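Local coordinates for protein C-glycoside 3-oxidase (Microbacterium trichothecenolyticum, PDB 7DVE) that uses FAD and molecular oxygen to oxidise the C3 hydroxyl of the sugar in C-glycosides such as mangiferin and isoorientin, releasing hydrogen peroxide, at residues G130-P135 against L161-D166; G142-T147 against V494-R499; Q196-A201 against P340-V345; A201-D206 against G214-L219. One frame throughout, in Å; residues are numbered along the deposited sequence.

Contact 1 of 4, residues G130-P135 against L161-D166. With FAD (flavin-adenine dinucleotide), chain C.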
# COMPACT_ATOMS: atom_id res chain seq x y z
N GLY A 130 0.67 -7.13 -4.91
CA GLY A 130 2.11 -7.25 -4.78
C GLY A 130 2.99 -6.55 -5.80
O GLY A 130 4.19 -6.84 -5.82
N ALA A 131 2.48 -5.64 -6.64
CA ALA A 131 3.33 -5.00 -7.64
C ALA A 131 4.20 -3.89 -7.02
O ALA A 131 3.67 -3.01 -6.32
CB ALA A 131 2.50 -4.46 -8.79
N CYS A 132 5.52 -3.93 -7.27
CA CYS A 132 6.47 -3.06 -6.58
C CYS A 132 7.43 -2.33 -7.52
O CYS A 132 8.65 -2.49 -7.41
CB CYS A 132 7.28 -3.86 -5.56
SG CYS A 132 6.36 -4.42 -4.13
N PRO A 133 6.94 -1.46 -8.40
CA PRO A 133 7.85 -0.66 -9.22
C PRO A 133 8.55 0.42 -8.40
O PRO A 133 8.12 0.80 -7.30
CB PRO A 133 6.94 -0.03 -10.27
CG PRO A 133 5.62 0.08 -9.59
CD PRO A 133 5.53 -1.06 -8.58
N ARG A 134 9.67 0.92 -8.96
CA ARG A 134 10.38 2.07 -8.45
C ARG A 134 9.80 3.34 -9.07
O ARG A 134 9.35 3.30 -10.22
CB ARG A 134 11.87 1.98 -8.77
CG ARG A 134 12.62 0.96 -7.92
CD ARG A 134 14.09 0.94 -8.25
NE ARG A 134 14.81 -0.05 -7.45
CZ ARG A 134 15.98 0.17 -6.88
NH1 ARG A 134 16.61 1.33 -7.01
NH2 ARG A 134 16.54 -0.80 -6.14
N PRO A 135 9.76 4.45 -8.34
CA PRO A 135 9.34 5.71 -8.95
C PRO A 135 10.35 6.16 -9.99
O PRO A 135 11.55 5.90 -9.87
CB PRO A 135 9.29 6.68 -7.77
CG PRO A 135 10.27 6.11 -6.77
CD PRO A 135 10.17 4.62 -6.93
N LEU A 161 10.69 -6.79 1.18
CA LEU A 161 9.51 -7.39 0.59
C LEU A 161 9.82 -8.63 -0.22
O LEU A 161 8.89 -9.27 -0.70
CB LEU A 161 8.78 -6.34 -0.28
CG LEU A 161 8.14 -5.13 0.44
CD1 LEU A 161 8.08 -3.88 -0.47
CD2 LEU A 161 6.76 -5.45 0.95
N GLY A 162 11.09 -9.01 -0.36
CA GLY A 162 11.47 -10.18 -1.16
C GLY A 162 10.99 -10.02 -2.58
O GLY A 162 10.34 -10.92 -3.13
N VAL A 163 11.28 -8.86 -3.17
CA VAL A 163 10.74 -8.49 -4.48
C VAL A 163 11.51 -9.22 -5.56
O VAL A 163 12.74 -9.23 -5.54
CB VAL A 163 10.82 -6.98 -4.69
CG1 VAL A 163 10.77 -6.68 -6.20
CG2 VAL A 163 9.71 -6.28 -3.96
N THR A 164 10.81 -9.79 -6.52
CA THR A 164 11.49 -10.47 -7.62
C THR A 164 10.76 -10.21 -8.92
O THR A 164 9.54 -10.00 -8.93
CB THR A 164 11.58 -11.98 -7.39
OG1 THR A 164 12.14 -12.59 -8.56
CG2 THR A 164 10.19 -12.54 -7.14
N THR A 165 11.51 -10.24 -10.02
CA THR A 165 10.95 -10.09 -11.36
C THR A 165 10.75 -11.42 -12.08
O THR A 165 10.10 -11.44 -13.13
CB THR A 165 11.85 -9.19 -12.22
OG1 THR A 165 13.14 -9.82 -12.35
CG2 THR A 165 12.04 -7.81 -11.60
N ASP A 166 11.31 -12.52 -11.56
CA ASP A 166 11.47 -13.76 -12.30
C ASP A 166 10.43 -14.82 -11.95
O ASP A 166 10.45 -15.89 -12.56
CB ASP A 166 12.87 -14.35 -12.06
CG ASP A 166 13.97 -13.38 -12.44
OD1 ASP A 166 13.77 -12.59 -13.40
OD2 ASP A 166 15.03 -13.39 -11.79
PA FAD C . -1.98 -0.71 5.67
O1A FAD C . -3.38 -0.22 5.59
O2A FAD C . -1.53 -1.74 4.71
O5B FAD C . -1.88 -1.22 7.20
C5B FAD C . -2.21 -0.32 8.26
C4B FAD C . -2.69 -1.10 9.46
O4B FAD C . -2.93 -0.10 10.50
C3B FAD C . -4.05 -1.76 9.19
O3B FAD C . -3.95 -3.16 9.54
C2B FAD C . -4.95 -1.02 10.20
O2B FAD C . -5.95 -1.88 10.76
C1B FAD C . -3.98 -0.63 11.29
N9A FAD C . -4.54 0.49 12.14
C8A FAD C . -5.02 1.61 11.58
N7A FAD C . -5.44 2.42 12.57
C5A FAD C . -5.23 1.80 13.73
C6A FAD C . -5.46 2.19 14.99
N6A FAD C . -6.00 3.40 15.15
N1A FAD C . -5.16 1.42 16.05
C2A FAD C . -4.59 0.17 15.81
N3A FAD C . -4.35 -0.22 14.48
C4A FAD C . -4.67 0.61 13.47
N1 FAD C . -0.02 -1.67 -3.43
C2 FAD C . 1.10 -1.73 -4.25
O2 FAD C . 2.06 -1.03 -3.95
N3 FAD C . 1.10 -2.56 -5.38
C4 FAD C . -0.02 -3.37 -5.67
O4 FAD C . 0.01 -4.11 -6.65
C4X FAD C . -1.13 -3.30 -4.84
N5 FAD C . -2.26 -4.01 -5.08
C5X FAD C . -3.27 -4.01 -4.17
C6 FAD C . -4.39 -4.85 -4.33
C7 FAD C . -5.41 -4.91 -3.38
C7M FAD C . -6.62 -5.85 -3.59
C8 FAD C . -5.32 -4.12 -2.24
C8M FAD C . -6.44 -4.18 -1.18
C9 FAD C . -4.21 -3.27 -2.07
C9A FAD C . -3.19 -3.21 -3.03
N10 FAD C . -2.13 -2.38 -2.88
C10 FAD C . -1.10 -2.45 -3.73
C1' FAD C . -2.02 -1.39 -1.77
C2' FAD C . -1.19 -1.85 -0.56
O2' FAD C . -1.89 -2.93 0.09
C3' FAD C . -0.93 -0.65 0.41
O3' FAD C . -0.20 0.38 -0.27
C4' FAD C . -0.07 -1.08 1.60
O4' FAD C . -0.70 -2.14 2.29
C5' FAD C . 0.13 0.11 2.58
O5' FAD C . 0.75 -0.34 3.80
P FAD C . 0.61 0.44 5.22
O1P FAD C . 1.14 -0.37 6.35
O2P FAD C . 1.15 1.79 4.97
O3P FAD C . -0.96 0.53 5.60

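Contact 2 of 4, residues G142-T147 against V494-R499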
# COMPACT_ATOMS: atom_id res chain seq x y z
N GLY A 142 13.17 14.30 -4.81
CA GLY A 142 14.42 14.81 -5.33
C GLY A 142 15.49 15.00 -4.26
O GLY A 142 16.67 14.71 -4.50
N PHE A 143 15.11 15.51 -3.09
CA PHE A 143 16.13 15.71 -2.07
C PHE A 143 16.68 14.39 -1.55
O PHE A 143 17.78 14.37 -0.99
CB PHE A 143 15.63 16.58 -0.91
CG PHE A 143 14.32 16.14 -0.30
CD1 PHE A 143 14.29 15.16 0.69
CD2 PHE A 143 13.13 16.75 -0.66
CE1 PHE A 143 13.09 14.78 1.28
CE2 PHE A 143 11.92 16.38 -0.07
CZ PHE A 143 11.90 15.39 0.90
N LEU A 144 15.94 13.30 -1.72
CA LEU A 144 16.48 11.98 -1.44
C LEU A 144 17.26 11.42 -2.61
O LEU A 144 18.24 10.70 -2.39
CB LEU A 144 15.36 11.01 -1.04
CG LEU A 144 14.71 11.34 0.31
CD1 LEU A 144 13.73 10.26 0.69
CD2 LEU A 144 15.77 11.55 1.40
N ASP A 145 16.86 11.74 -3.85
CA ASP A 145 17.53 11.23 -5.04
C ASP A 145 18.90 11.86 -5.25
O ASP A 145 19.80 11.20 -5.78
CB ASP A 145 16.66 11.47 -6.27
CG ASP A 145 16.85 10.39 -7.34
OD1 ASP A 145 17.46 9.35 -7.03
OD2 ASP A 145 16.41 10.58 -8.49
N GLU A 146 19.08 13.12 -4.85
CA GLU A 146 20.33 13.81 -5.13
C GLU A 146 21.50 13.22 -4.35
O GLU A 146 22.63 13.21 -4.85
CB GLU A 146 20.20 15.31 -4.83
CG GLU A 146 19.85 15.64 -3.37
CD GLU A 146 19.54 17.12 -3.13
OE1 GLU A 146 19.76 17.94 -4.04
OE2 GLU A 146 19.06 17.45 -2.02
N THR A 147 21.26 12.74 -3.14
CA THR A 147 22.32 12.15 -2.34
C THR A 147 22.66 10.73 -2.72
O THR A 147 23.64 10.19 -2.20
CB THR A 147 21.95 12.18 -0.85
OG1 THR A 147 20.78 11.37 -0.64
CG2 THR A 147 21.73 13.62 -0.37
N VAL A 494 7.66 1.85 2.11
CA VAL A 494 8.57 1.00 2.88
C VAL A 494 10.00 1.57 2.87
O VAL A 494 10.68 1.58 3.91
CB VAL A 494 8.51 -0.45 2.35
CG1 VAL A 494 9.74 -1.27 2.79
CG2 VAL A 494 7.21 -1.12 2.83
N ALA A 495 10.47 2.08 1.73
CA ALA A 495 11.80 2.70 1.67
C ALA A 495 11.94 3.88 2.63
O ALA A 495 12.95 4.02 3.36
CB ALA A 495 12.09 3.15 0.23
N LEU A 496 10.92 4.77 2.64
CA LEU A 496 10.97 5.89 3.58
C LEU A 496 10.91 5.38 5.02
O LEU A 496 11.61 5.90 5.90
CB LEU A 496 9.85 6.88 3.29
CG LEU A 496 9.77 7.31 1.83
CD1 LEU A 496 8.53 8.14 1.58
CD2 LEU A 496 11.02 8.09 1.46
N ALA A 497 10.14 4.31 5.26
CA ALA A 497 10.13 3.67 6.57
C ALA A 497 11.52 3.17 6.95
O ALA A 497 11.91 3.23 8.13
CB ALA A 497 9.12 2.53 6.60
N VAL A 498 12.28 2.66 5.97
CA VAL A 498 13.64 2.19 6.23
C VAL A 498 14.49 3.33 6.76
O VAL A 498 15.23 3.18 7.75
CB VAL A 498 14.26 1.61 4.95
CG1 VAL A 498 15.71 1.29 5.19
CG2 VAL A 498 13.47 0.38 4.45
N ARG A 499 14.42 4.49 6.10
CA ARG A 499 15.19 5.64 6.62
C ARG A 499 14.73 6.01 8.03
O ARG A 499 15.56 6.24 8.92
CB ARG A 499 15.09 6.85 5.70
CG ARG A 499 16.13 7.89 6.09
CD ARG A 499 16.04 9.20 5.34
NE ARG A 499 16.56 10.25 6.20
CZ ARG A 499 17.16 11.35 5.78
NH1 ARG A 499 17.30 11.61 4.49
NH2 ARG A 499 17.62 12.22 6.67

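Contact 3 of 4, residues Q196-A201 against P340-V345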
# COMPACT_ATOMS: atom_id res chain seq x y z
N GLN A 196 9.00 -4.17 -19.40
CA GLN A 196 9.83 -5.10 -18.63
C GLN A 196 8.94 -5.87 -17.68
O GLN A 196 7.73 -5.60 -17.58
CB GLN A 196 10.94 -4.35 -17.88
CG GLN A 196 10.47 -3.13 -17.06
CD GLN A 196 11.64 -2.36 -16.47
OE1 GLN A 196 12.28 -2.82 -15.52
NE2 GLN A 196 11.95 -1.21 -17.06
N ARG A 197 9.53 -6.84 -16.96
CA ARG A 197 8.75 -7.58 -15.98
C ARG A 197 8.38 -6.68 -14.82
O ARG A 197 9.14 -5.79 -14.45
CB ARG A 197 9.52 -8.78 -15.44
CG ARG A 197 10.01 -9.75 -16.49
CD ARG A 197 11.42 -10.20 -16.12
NE ARG A 197 11.76 -11.47 -16.75
CZ ARG A 197 12.48 -11.54 -17.85
NH1 ARG A 197 12.87 -10.44 -18.49
NH2 ARG A 197 12.85 -12.74 -18.32
N MET A 198 7.20 -6.88 -14.26
CA MET A 198 6.88 -6.14 -13.06
C MET A 198 7.69 -6.72 -11.90
O MET A 198 7.72 -7.94 -11.71
CB MET A 198 5.40 -6.19 -12.73
CG MET A 198 5.07 -5.38 -11.48
SD MET A 198 5.23 -3.61 -11.79
CE MET A 198 3.70 -3.30 -12.70
N PRO A 199 8.37 -5.90 -11.10
CA PRO A 199 8.95 -6.43 -9.85
C PRO A 199 7.84 -6.68 -8.85
O PRO A 199 7.00 -5.81 -8.61
CB PRO A 199 9.92 -5.33 -9.39
CG PRO A 199 10.02 -4.34 -10.52
CD PRO A 199 8.88 -4.56 -11.46
N LEU A 200 7.80 -7.89 -8.28
CA LEU A 200 6.64 -8.35 -7.52
C LEU A 200 7.04 -8.82 -6.13
O LEU A 200 8.05 -9.51 -5.96
CB LEU A 200 5.90 -9.50 -8.23
CG LEU A 200 5.11 -9.26 -9.52
CD1 LEU A 200 4.67 -10.61 -10.14
CD2 LEU A 200 3.86 -8.30 -9.29
N ALA A 201 6.22 -8.48 -5.14
CA ALA A 201 6.45 -8.92 -3.76
C ALA A 201 5.78 -10.27 -3.63
O ALA A 201 4.62 -10.38 -3.23
CB ALA A 201 5.89 -7.90 -2.77
N PRO A 340 2.93 10.20 -18.70
CA PRO A 340 2.86 10.13 -17.23
C PRO A 340 1.78 9.20 -16.69
O PRO A 340 0.91 9.59 -15.90
CB PRO A 340 2.62 11.60 -16.85
CG PRO A 340 1.89 12.18 -17.99
CD PRO A 340 2.36 11.45 -19.23
N PHE A 341 1.87 7.91 -17.05
CA PHE A 341 1.00 6.87 -16.51
C PHE A 341 1.82 5.66 -16.11
O PHE A 341 2.73 5.24 -16.83
CB PHE A 341 -0.08 6.45 -17.53
CG PHE A 341 -0.45 7.54 -18.47
CD1 PHE A 341 -1.29 8.56 -18.06
CD2 PHE A 341 0.10 7.60 -19.74
CE1 PHE A 341 -1.60 9.61 -18.92
CE2 PHE A 341 -0.20 8.65 -20.60
CZ PHE A 341 -1.05 9.66 -20.20
N HIS A 342 1.49 5.08 -14.97
CA HIS A 342 2.03 3.77 -14.61
C HIS A 342 1.10 2.71 -15.20
O HIS A 342 -0.11 2.74 -14.95
CB HIS A 342 2.15 3.62 -13.10
CG HIS A 342 2.22 2.21 -12.64
ND1 HIS A 342 3.39 1.48 -12.66
CD2 HIS A 342 1.26 1.37 -12.18
CE1 HIS A 342 3.16 0.27 -12.20
NE2 HIS A 342 1.87 0.17 -11.90
N GLY A 343 1.65 1.79 -15.99
CA GLY A 343 0.87 0.76 -16.64
C GLY A 343 1.25 -0.62 -16.14
O GLY A 343 2.43 -0.92 -15.94
N GLN A 344 0.26 -1.46 -15.94
CA GLN A 344 0.57 -2.85 -15.68
C GLN A 344 -0.41 -3.71 -16.45
O GLN A 344 -1.59 -3.36 -16.58
CB GLN A 344 0.54 -3.18 -14.18
CG GLN A 344 -0.72 -2.78 -13.46
CD GLN A 344 -0.52 -2.70 -11.95
OE1 GLN A 344 0.43 -2.07 -11.45
NE2 GLN A 344 -1.42 -3.34 -11.22
N VAL A 345 0.12 -4.80 -17.00
CA VAL A 345 -0.64 -5.84 -17.68
C VAL A 345 -0.53 -7.11 -16.85
O VAL A 345 0.57 -7.48 -16.43
CB VAL A 345 -0.10 -6.06 -19.10
CG1 VAL A 345 -1.04 -6.97 -19.87
CG2 VAL A 345 0.07 -4.75 -19.80

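Contact 4 of 4, residues A201-D206 against G214-L219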
# COMPACT_ATOMS: atom_id res chain seq x y z
N ALA A 201 6.22 -8.48 -5.14
CA ALA A 201 6.45 -8.92 -3.76
C ALA A 201 5.78 -10.27 -3.63
O ALA A 201 4.62 -10.38 -3.23
CB ALA A 201 5.89 -7.90 -2.77
N VAL A 202 6.52 -11.32 -4.00
CA VAL A 202 5.96 -12.66 -4.14
C VAL A 202 7.03 -13.65 -3.72
O VAL A 202 8.23 -13.37 -3.81
CB VAL A 202 5.48 -12.91 -5.59
CG1 VAL A 202 6.67 -13.22 -6.52
CG2 VAL A 202 4.54 -14.04 -5.64
N HIS A 203 6.61 -14.83 -3.24
CA HIS A 203 7.53 -15.90 -2.91
C HIS A 203 6.84 -17.24 -3.13
O HIS A 203 5.62 -17.33 -3.28
CB HIS A 203 8.04 -15.81 -1.46
CG HIS A 203 6.96 -16.01 -0.44
ND1 HIS A 203 6.17 -14.98 0.01
CD2 HIS A 203 6.52 -17.13 0.18
CE1 HIS A 203 5.30 -15.45 0.89
NE2 HIS A 203 5.49 -16.75 1.01
N ARG A 204 7.64 -18.30 -3.11
CA ARG A 204 7.13 -19.65 -3.21
C ARG A 204 6.98 -20.25 -1.82
O ARG A 204 7.86 -20.11 -0.97
CB ARG A 204 8.06 -20.53 -4.05
CG ARG A 204 8.20 -20.03 -5.46
CD ARG A 204 8.25 -21.15 -6.48
NE ARG A 204 8.16 -20.58 -7.82
CZ ARG A 204 7.20 -20.85 -8.68
NH1 ARG A 204 6.24 -21.73 -8.42
NH2 ARG A 204 7.19 -20.22 -9.85
N ARG A 205 5.86 -20.92 -1.60
CA ARG A 205 5.72 -21.66 -0.37
C ARG A 205 6.62 -22.89 -0.43
O ARG A 205 6.84 -23.47 -1.50
CB ARG A 205 4.25 -22.04 -0.17
CG ARG A 205 3.33 -20.80 -0.03
CD ARG A 205 1.88 -21.14 -0.39
NE ARG A 205 1.46 -22.35 0.30
CZ ARG A 205 1.16 -22.40 1.59
NH1 ARG A 205 1.14 -21.31 2.33
NH2 ARG A 205 0.88 -23.58 2.15
N ASP A 206 7.15 -23.28 0.73
CA ASP A 206 8.00 -24.48 0.79
C ASP A 206 7.37 -25.66 0.08
O ASP A 206 8.08 -26.49 -0.48
CB ASP A 206 8.32 -24.88 2.23
CG ASP A 206 9.10 -23.83 2.97
OD1 ASP A 206 9.56 -22.85 2.34
OD2 ASP A 206 9.22 -23.96 4.20
N GLY A 214 3.78 -10.25 2.26
CA GLY A 214 3.27 -9.12 3.02
C GLY A 214 4.00 -8.84 4.31
O GLY A 214 5.23 -8.98 4.38
N SER A 215 3.27 -8.43 5.36
CA SER A 215 3.92 -8.19 6.64
C SER A 215 4.55 -9.45 7.23
O SER A 215 5.44 -9.33 8.07
CB SER A 215 2.93 -7.60 7.63
OG SER A 215 2.44 -6.38 7.14
N ASP A 216 4.09 -10.64 6.83
CA ASP A 216 4.79 -11.85 7.22
C ASP A 216 6.23 -11.82 6.75
O ASP A 216 7.15 -12.15 7.51
CB ASP A 216 4.08 -13.08 6.66
CG ASP A 216 3.86 -12.99 5.15
OD1 ASP A 216 3.63 -11.86 4.68
OD2 ASP A 216 3.89 -14.01 4.45
N VAL A 217 6.46 -11.36 5.52
CA VAL A 217 7.81 -11.36 4.96
C VAL A 217 8.61 -10.17 5.48
O VAL A 217 9.81 -10.30 5.77
CB VAL A 217 7.75 -11.38 3.43
CG1 VAL A 217 9.16 -11.35 2.83
CG2 VAL A 217 7.00 -12.61 2.97
N VAL A 218 7.97 -9.01 5.60
CA VAL A 218 8.66 -7.83 6.13
C VAL A 218 9.08 -8.06 7.58
O VAL A 218 10.21 -7.77 7.97
CB VAL A 218 7.78 -6.58 5.98
CG1 VAL A 218 8.57 -5.35 6.42
CG2 VAL A 218 7.33 -6.42 4.54
N LEU A 219 8.17 -8.60 8.40
CA LEU A 219 8.49 -8.91 9.79
C LEU A 219 9.58 -9.98 9.86
O LEU A 219 10.53 -9.87 10.66
CB LEU A 219 7.23 -9.39 10.52
CG LEU A 219 6.18 -8.35 10.95
CD1 LEU A 219 4.99 -9.04 11.61
CD2 LEU A 219 6.77 -7.31 11.89

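Contact 1 of 4, residues G130-P135 against L161-D166
Cys-132 meets both Leu-161 and Val-163, and these apolar touches make up the whole of the contact. Its CB lies 3.8 Å from CG2 of Val-163, and SG packs against the same methyl, so one branch of the valine rests alongside the entire cysteine side chain. The thiol also reaches a second partner, with SG 4.1 Å from CD1 of Leu-161. A chi1 of -70°, which sets SG beside the backbone N and opposite the carbonyl carbon, brings the sulfur within range of both residues.

The polar bonds belong to the neighbouring Ala-131, whose side chain points the other way. Its backbone grips the flavin end of FAD at two places: N donates to O4 of FAD over 2.9 Å, and N3 of FAD donates to Ala-131 O over 2.8 Å. This pair of bonds fixes the pyrimidine edge of the isoalloxazine, with one donor and one acceptor on each partner. Consecutive residues thus divide the work, Ala-131 binding the flavin and Cys-132 packing on Leu-161 and Val-163.

Gly-162, with positive phi, ends the helix 149-161 in a Schellman motif and turns the chain into the short strand 163-164. Strand 196-204 runs beside both segments, bonded through its backbone to Gly-130, Cys-132 and Thr-164, while Leu-491 of helix 490-510 packs on Cys-132 and Leu-161.

Contact 2 of 4, residues G142-T147 against V494-R499
Leu-144 reaches from the short helix 142-145 to two residues of the long helix 490-510, Leu-496 and Arg-499. The first segment starts at Gly-142, whose carbonyl O accepts the backbone bond from Glu-146 N over 2.9 Å and so closes a single helical turn. Phe-143 follows; its ring does not touch 494-499 and packs instead on the loop residues Met-451 and Leu-453.

At Leu-144 the side chain forks, each methyl taking its own partner. CD1 lies 3.6 Å from CD2 of Leu-496, a methyl-to-methyl touch between side chains that cross at a slant. CD2 goes to the guanidinium of Arg-499, arriving at its edge and near its plane, 3.4 Å from NH1. The arginine comes this far because CG stands opposite its backbone N (chi1 -167°) and the chain then stays extended to NE. The charge is met by other groups: Arg-499 forms salt bridges through NH2 with Asp-464 and through NH1 with Glu-149, which probably hold the flat group in place beside the leucine methyl.

Further on, Asp-145 pairs with Arg-140 in a salt bridge, and Thr-147 OG1 bonds the backbone N of Glu-149 where helix 149-161 begins. The contact is plain helix-to-helix packing through a single projecting leucine. It fastens a one-turn helix to the C-terminal helix of this GMC oxidoreductase, the same helix whose start carries the FAD-binding Thr-490.

Contact 3 of 4, residues Q196-A201 against P340-V345
Met-198 sets its terminal methyl into the angle between His-342 and Gln-344, joining two strands of the antiparallel sheet of this GMC oxidoreductase. Strands 196-204 and 341-347 are not direct neighbours: strand 330-333 pairs with each of them, and the methionine, which also packs on Val-330 and Trp-332 of that strand, reaches past it to 341-347.

The van der Waals contacts all come from one atom. CE of Met-198 lies 3.5 Å from CB of Gln-344 and 3.6 Å from CE1 of His-342. The methionine begins with CG opposite its backbone N (chi1 -178°) and then bends twice, at chi2 and chi3, which curls the methyl back onto the histidine and glutamine.

The polar interaction lies within 340-345. His-342 NE2 donates to Gln-344 OE1, which sits at the edge of the imidazole in the plane of the ring, and Asn-488 ND2 gives OE1 a second bond. A leucine in place of His-342 would probably leave Gln-344 OE1 without this donor and set the amide freer to turn, besides removing the ring that the methionine methyl touches. The NE2 to OE1 bond is 2.7 Å long, and the histidine N-H approaches OE1 with NE2 tilted 22° from the carbonyl plane of Gln-344.

Contact 4 of 4, residues A201-D206 against G214-L219
The imidazole of His-203 lies against a methyl of Val-217, with CG2 of the valine 3.9 Å from ND1 of the histidine and equally near its CE1. The two side chains run past one another in opposite senses. Strand 201-204 carries the ring and helix 215-219 the methyl. In His-203 CG sits between the backbone N and the carbonyl carbon (chi1 65°), and this torsion stands the ring off the strand toward the helix. Its polar end has a partner outside both segments, since ND1 is hydrogen-bonded to OG of Ser-213.

Asp-216 comes to the same ring from the preceding position of the helix. Its OD2 is 4.1 Å from CE1 of His-203, with the carboxylate and imidazole planes turned 56° apart. The approach is loose, and OD2 stays 4.7 Å from NE2 of His-203; should the ring be protonated, the carboxylate would be likely to steady its charge from this range.

Strand 196-204 pairs antiparallel with 210-212 in a beta-hairpin, and the chain then enters the helix with Gly-214 as N-cap. Asp-216 secures this entry, its OD1 accepting from Gly-214 N through the syn lone pair at 2.9 Å, though the N-H...O angle is only 133°. An alanine at Asp-216 is likely to leave that amide without its carboxylate acceptor and the helix start less firmly held. Further along the helix, Val-218 N bonds to Gly-214 O over 3.0 Å, while the side chain of Val-218 packs on Ala-22 and Thr-23 of helix 19-31.

In the fold
From the N terminus, contact 1 closes first, bringing the flavin-binding loop 130-135 to the end of helix 149-161. Between its segments the chain passes 142-147, where contact 2 opens; that contact closes only at helix 490-510, so contacts 1 and 2 cross. Contacts 3 and 4 nest within the long loop of contact 2. Contact 3 runs from 196-201 to 340-345, and contact 4, from 201-206 to 214-219, nests inside it; both use strand 196-204 and share Ala-201. This strand also adjoins contact 1, through backbone pairing with Gly-130 and Cys-132. Contacts 1, 3 and 4 tie strands of the antiparallel sheet to the flavin-binding loop and helix 215-224, while contact 2 joins helix 142-145 to the C-terminal helix.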